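Local structure of UDP-glucose:anthocyanidin 3-O-glucosyltransferase (Clitoria ternatea, 4REL) at residues 20-23 with 24-28; 283-286 with 287-291. The protein is a plant glycosyltransferase-family protein of the GT-B type, built from two Rossmann-like domains that face each other across a cleft. All blocks are in the same frame, centred on the assembly; numbering follows the deposited sequence.

Contact 1: 20-23 with 24-28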
ATOM      1  N   PRO A  20       0.305  -2.797   7.550  1.00  9.64           N
ATOM      2  CA  PRO A  20      -1.084  -3.236   7.338  1.00  9.83           C
ATOM      3  C   PRO A  20      -1.371  -4.653   7.840  1.00  9.53           C
ATOM      4  O   PRO A  20      -2.485  -4.915   8.315  1.00 11.27           O
ATOM      5  CB  PRO A  20      -1.249  -3.190   5.811  1.00  9.31           C
ATOM      6  CG  PRO A  20      -0.191  -2.253   5.333  1.00 17.45           C
ATOM      7  CD  PRO A  20       0.954  -2.389   6.285  1.00 12.51           C
ATOM      8  N   LEU A  21      -0.398  -5.556   7.756  1.00  8.09           N
ATOM      9  CA  LEU A  21      -0.654  -6.916   8.216  1.00  9.19           C
ATOM     10  C   LEU A  21      -0.624  -6.979   9.743  1.00  7.90           C
ATOM     11  O   LEU A  21      -1.426  -7.692  10.350  1.00  8.33           O
ATOM     12  CB  LEU A  21       0.324  -7.911   7.587  1.00  7.07           C
ATOM     13  CG  LEU A  21       0.014  -9.382   7.885  1.00  6.76           C
ATOM     14  CD1 LEU A  21      -1.428  -9.721   7.535  1.00  5.78           C
ATOM     15  CD2 LEU A  21       0.983 -10.254   7.104  1.00  9.43           C
ATOM     16  N   LEU A  22       0.294  -6.245  10.374  1.00  9.42           N
ATOM     17  CA  LEU A  22       0.289  -6.200  11.840  1.00 11.39           C
ATOM     18  C   LEU A  22      -1.012  -5.599  12.325  1.00 10.18           C
ATOM     19  O   LEU A  22      -1.583  -6.046  13.324  1.00 11.19           O
ATOM     20  CB  LEU A  22       1.463  -5.388  12.390  1.00  9.65           C
ATOM     21  CG  LEU A  22       1.457  -5.206  13.907  1.00 10.18           C
ATOM     22  CD1 LEU A  22       1.510  -6.551  14.579  1.00 12.52           C
ATOM     23  CD2 LEU A  22       2.661  -4.357  14.311  1.00 17.23           C
ATOM     24  N   ASN A  23      -1.486  -4.588  11.607  1.00 10.21           N
ATOM     25  CA  ASN A  23      -2.751  -3.940  11.933  1.00 10.56           C
ATOM     26  C   ASN A  23      -3.880  -4.966  11.967  1.00  9.60           C
ATOM     27  O   ASN A  23      -4.662  -5.021  12.917  1.00  8.90           O
ATOM     28  CB  ASN A  23      -3.046  -2.867  10.891  1.00 11.31           C
ATOM     29  CG  ASN A  23      -4.174  -1.947  11.295  1.00 16.45           C
ATOM     30  OD1 ASN A  23      -4.308  -1.569  12.467  1.00 18.05           O
ATOM     31  ND2 ASN A  23      -4.989  -1.558  10.316  1.00 18.82           N
ATOM     32  N   LEU A  24      -3.958  -5.792  10.931  1.00  8.19           N
ATOM     33  CA  LEU A  24      -4.999  -6.818  10.877  1.00  9.81           C
ATOM     34  C   LEU A  24      -4.848  -7.843  12.002  1.00 11.09           C
ATOM     35  O   LEU A  24      -5.823  -8.202  12.673  1.00  9.60           O
ATOM     36  CB  LEU A  24      -4.987  -7.521   9.519  1.00 10.06           C
ATOM     37  CG  LEU A  24      -5.958  -8.704   9.386  1.00  9.14           C
ATOM     38  CD1 LEU A  24      -7.405  -8.242   9.467  1.00 11.11           C
ATOM     39  CD2 LEU A  24      -5.710  -9.441   8.066  1.00  7.80           C
ATOM     40  N   VAL A  25      -3.625  -8.314  12.218  1.00  9.45           N
ATOM     41  CA  VAL A  25      -3.379  -9.298  13.279  1.00  9.32           C
ATOM     42  C   VAL A  25      -3.712  -8.734  14.663  1.00 10.04           C
ATOM     43  O   VAL A  25      -4.267  -9.439  15.517  1.00 10.16           O
ATOM     44  CB  VAL A  25      -1.917  -9.815  13.225  1.00 11.29           C
ATOM     45  CG1 VAL A  25      -1.586 -10.653  14.460  1.00 12.63           C
ATOM     46  CG2 VAL A  25      -1.700 -10.636  11.953  1.00 11.65           C
ATOM     47  N   LEU A  26      -3.391  -7.460  14.889  1.00  8.29           N
ATOM     48  CA  LEU A  26      -3.759  -6.817  16.154  1.00  9.25           C
ATOM     49  C   LEU A  26      -5.274  -6.853  16.366  1.00 12.97           C
ATOM     50  O   LEU A  26      -5.742  -7.124  17.474  1.00 11.78           O
ATOM     51  CB  LEU A  26      -3.245  -5.373  16.216  1.00 10.93           C
ATOM     52  CG  LEU A  26      -1.741  -5.209  16.444  1.00 12.18           C
ATOM     53  CD1 LEU A  26      -1.293  -3.780  16.203  1.00 12.95           C
ATOM     54  CD2 LEU A  26      -1.353  -5.636  17.858  1.00 12.94           C
ATOM     55  N   LYS A  27      -6.035  -6.584  15.311  1.00 12.64           N
ATOM     56  CA  LYS A  27      -7.501  -6.594  15.413  1.00 11.66           C
ATOM     57  C   LYS A  27      -8.007  -7.998  15.713  1.00 11.55           C
ATOM     58  O   LYS A  27      -8.890  -8.183  16.550  1.00 10.56           O
ATOM     59  CB  LYS A  27      -8.150  -6.092  14.119  1.00 10.57           C
ATOM     60  CG  LYS A  27      -7.928  -4.603  13.833  1.00 14.75           C
ATOM     61  CD  LYS A  27      -8.408  -4.237  12.423  1.00 15.89           C
ATOM     62  CE  LYS A  27      -7.938  -2.841  12.032  1.00 21.53           C
ATOM     63  NZ  LYS A  27      -8.398  -2.492  10.655  1.00 17.40           N
ATOM     64  N   LEU A  28      -7.460  -8.979  15.003  1.00  8.26           N
ATOM     65  CA  LEU A  28      -7.858 -10.376  15.202  1.00  6.84           C
ATOM     66  C   LEU A  28      -7.469 -10.867  16.597  1.00 10.49           C
ATOM     67  O   LEU A  28      -8.225 -11.599  17.238  1.00 11.10           O
ATOM     68  CB  LEU A  28      -7.213 -11.278  14.144  1.00  7.19           C
ATOM     69  CG  LEU A  28      -7.685 -11.027  12.708  1.00  9.60           C
ATOM     70  CD1 LEU A  28      -6.829 -11.826  11.720  1.00 10.75           C
ATOM     71  CD2 LEU A  28      -9.160 -11.379  12.548  1.00 13.24           C
TER
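Asn-23 and Lys-27 sit one turn apart on helix 18-31, and their side chains slant across each other on the same face. With chi1 at -168°, the amide of Asn-23 swings away from its own N and in beside the carbonyl carbon, toward the following turn; the extended chain of Lys-27 runs past it. There Lys-27 CE comes to 3.6 Å from Asn-23 ND2. The ammonium, Lys-27 NZ, is equally close to Asn-23 ND2, and the two donors do not bond to each other. Instead both give hydrogen bonds to one acceptor, the carbonyl oxygen of Leu-239, while Asn-23 OD1 takes the N-H of Cys-241. With both ends of the carboxamide engaged, its flip is fixed and this buried polar group is satisfied. Closer to the backbone, Lys-27 CG packs 3.4 Å from Asn-23 O, the oxygen that accepts the Lys-27 N-H at 3.2 Å.

Leu-24 covers a different face. Its N reaches Pro-20 O at 3.1 Å, and Leu-24 CD2 lies 4.3 Å from Leu-21 CD1, a loose methyl contact. Pro-20, Leu-21 and Leu-24 all rest on Phe-134 of strand 131-135. On yet another side Leu-22 and Leu-26 pair up: Leu-26 N bonds to Leu-22 O at 2.8 Å, and Leu-26 CD1 meets Leu-22 CG at 3.9 Å.

Apart from the i to i+3 contact of Leu-21 with Leu-24, these are i to i+4 pairs of a regular alpha helix, the crossover helix of the beta-alpha-beta unit made by strand 6-10, helix 18-31 and strand 36-42. Its start lies near the bound 3,5,7-trihydroxy-2-(4-hydroxyphenyl)-4H-chromen-4-one, with the Pro-20 side chain about 9 Å away, in the N-terminal Rossmann-like domain of a GT-B fold.

Contact 2: 283-286 with 287-291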
ATOM      1  N   VAL A 283      14.383  18.369  -8.822  1.00 14.53           N
ATOM      2  CA  VAL A 283      14.595  19.771  -9.158  1.00 10.95           C
ATOM      3  C   VAL A 283      13.309  20.410  -9.685  1.00 15.60           C
ATOM      4  O   VAL A 283      12.955  21.516  -9.289  1.00 13.82           O
ATOM      5  CB  VAL A 283      15.711  19.955 -10.206  1.00 13.41           C
ATOM      6  CG1 VAL A 283      15.745  21.401 -10.696  1.00 13.59           C
ATOM      7  CG2 VAL A 283      17.056  19.547  -9.625  1.00 18.60           C
ATOM      8  N   ALA A 284      12.619  19.705 -10.581  1.00 13.98           N
ATOM      9  CA  ALA A 284      11.366  20.202 -11.145  1.00 12.57           C
ATOM     10  C   ALA A 284      10.310  20.447 -10.073  1.00 14.91           C
ATOM     11  O   ALA A 284       9.587  21.447 -10.123  1.00 15.29           O
ATOM     12  CB  ALA A 284      10.825  19.236 -12.199  1.00 14.85           C
ATOM     13  N   VAL A 285      10.213  19.527  -9.119  1.00 12.49           N
ATOM     14  CA  VAL A 285       9.269  19.686  -8.013  1.00 10.77           C
ATOM     15  C   VAL A 285       9.593  20.952  -7.222  1.00 14.78           C
ATOM     16  O   VAL A 285       8.705  21.768  -6.955  1.00 12.32           O
ATOM     17  CB  VAL A 285       9.265  18.449  -7.099  1.00 12.35           C
ATOM     18  CG1 VAL A 285       8.551  18.746  -5.775  1.00 11.45           C
ATOM     19  CG2 VAL A 285       8.604  17.270  -7.825  1.00 12.30           C
ATOM     20  N   ALA A 286      10.865  21.137  -6.874  1.00  8.86           N
ATOM     21  CA  ALA A 286      11.257  22.346  -6.146  1.00  9.81           C
ATOM     22  C   ALA A 286      10.946  23.631  -6.923  1.00 13.61           C
ATOM     23  O   ALA A 286      10.365  24.570  -6.371  1.00 10.88           O
ATOM     24  CB  ALA A 286      12.737  22.298  -5.749  1.00 10.76           C
ATOM     25  N   GLU A 287      11.322  23.675  -8.202  1.00 12.71           N
ATOM     26  CA  GLU A 287      11.064  24.862  -9.020  1.00 13.11           C
ATOM     27  C   GLU A 287       9.579  25.205  -9.094  1.00 11.94           C
ATOM     28  O   GLU A 287       9.192  26.378  -9.002  1.00 10.47           O
ATOM     29  CB  GLU A 287      11.612  24.652 -10.435  1.00 11.37           C
ATOM     30  CG  GLU A 287      13.121  24.591 -10.487  1.00 14.47           C
ATOM     31  CD  GLU A 287      13.638  24.309 -11.877  1.00 22.75           C
ATOM     32  OE1 GLU A 287      12.822  23.958 -12.760  1.00 23.77           O
ATOM     33  OE2 GLU A 287      14.862  24.436 -12.085  1.00 20.24           O
ATOM     34  N   ALA A 288       8.753  24.177  -9.276  1.00 10.01           N
ATOM     35  CA  ALA A 288       7.305  24.365  -9.400  1.00 10.83           C
ATOM     36  C   ALA A 288       6.715  24.827  -8.079  1.00 11.88           C
ATOM     37  O   ALA A 288       5.876  25.719  -8.045  1.00 15.35           O
ATOM     38  CB  ALA A 288       6.628  23.088  -9.856  1.00 11.82           C
ATOM     39  N   LEU A 289       7.149  24.214  -6.987  1.00  8.86           N
ATOM     40  CA  LEU A 289       6.646  24.618  -5.677  1.00  9.26           C
ATOM     41  C   LEU A 289       6.973  26.081  -5.415  1.00 10.57           C
ATOM     42  O   LEU A 289       6.100  26.855  -5.021  1.00 12.87           O
ATOM     43  CB  LEU A 289       7.224  23.729  -4.571  1.00  8.02           C
ATOM     44  CG  LEU A 289       6.603  22.341  -4.418  1.00  7.84           C
ATOM     45  CD1 LEU A 289       7.344  21.548  -3.337  1.00  9.33           C
ATOM     46  CD2 LEU A 289       5.121  22.431  -4.084  1.00  8.76           C
ATOM     47  N   GLU A 290       8.221  26.470  -5.660  1.00 11.77           N
ATOM     48  CA  GLU A 290       8.623  27.855  -5.426  1.00  9.82           C
ATOM     49  C   GLU A 290       7.853  28.817  -6.327  1.00 11.66           C
ATOM     50  O   GLU A 290       7.340  29.835  -5.869  1.00 12.26           O
ATOM     51  CB  GLU A 290      10.134  28.048  -5.636  1.00 10.70           C
ATOM     52  CG  GLU A 290      10.569  29.492  -5.429  1.00 13.40           C
ATOM     53  CD  GLU A 290      12.071  29.664  -5.352  1.00 18.90           C
ATOM     54  OE1 GLU A 290      12.812  28.678  -5.561  1.00 16.55           O
ATOM     55  OE2 GLU A 290      12.515  30.798  -5.066  1.00 16.54           O
ATOM     56  N   GLU A 291       7.776  28.489  -7.612  1.00 14.52           N
ATOM     57  CA  GLU A 291       7.130  29.381  -8.564  0.50 18.11           C
ATOM     58  C   GLU A 291       5.630  29.499  -8.293  1.00 17.87           C
ATOM     59  O   GLU A 291       5.044  30.556  -8.514  1.00 15.83           O
ATOM     60  CB  GLU A 291       7.392  28.921 -10.003  0.50 22.80           C
ATOM     61  CG  GLU A 291       7.529  30.060 -11.000  0.50 32.39           C
ATOM     62  CD  GLU A 291       6.394  30.102 -12.006  0.50 33.44           C
ATOM     63  OE1 GLU A 291       6.045  29.036 -12.560  0.50 26.41           O
ATOM     64  OE2 GLU A 291       5.849  31.203 -12.242  0.50 36.12           O
TER
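Val-285 O takes the N-H of Leu-289 at 2.9 Å, and the two side chains run alongside each other, pointing the same way. Leu-289 CD1 touches Val-285 CG1 at 3.9 Å, and both residues press on Trp-298 of strand 296-299. One face of helix 279-292 is thereby seated on the sheet.

Glu-287 works on another side. Its N donates to Val-283 O at 2.9 Å. With chi1 at -68°, CG stands beside the backbone N and leans back toward the preceding turn, so the aliphatic part of the chain passes over that same carbonyl, with Glu-287 CG 3.3 Å from Val-283 O. The carboxylate ends next to a methyl: Glu-287 OE2 is 3.5 Å from Val-283 CG1.

Further along, Glu-290 N bonds to Ala-286 O at 3.0 Å, while the Glu-290 carboxylate makes a salt bridge with Arg-315. The methyl of Ala-288 packs on Phe-395 and Val-396 of helix 392-403. With Val-285 and Leu-289 set against strand 296-299 and Glu-287 and Glu-290 partly exposed, helix 279-292 is the connection of a beta-alpha-beta crossover, from strand 266-270 to 296-299, in the C-terminal Rossmann-like domain of this GT-B fold.

How the contacts relate
From the N terminus, the chain runs through strand 6-10 into helix 18-31, where contact 1 lies, and reaches contact 2 in helix 279-292 only after completing the seven-stranded parallel sheet and entering the six-stranded one. The two follow in series, neither nesting nor crossing, and each spans a single continuous stretch of helix, so neither closes a loop. Each helix is the first crossover of its own sheet, leading from strand 6-10 to 36-42 and from 266-270 to 296-299. The centres of the two contacts are 39 Å apart, on opposite sides of the chain's centre, with about 25 Å between their nearest atoms: one in each half of the GT-B fold.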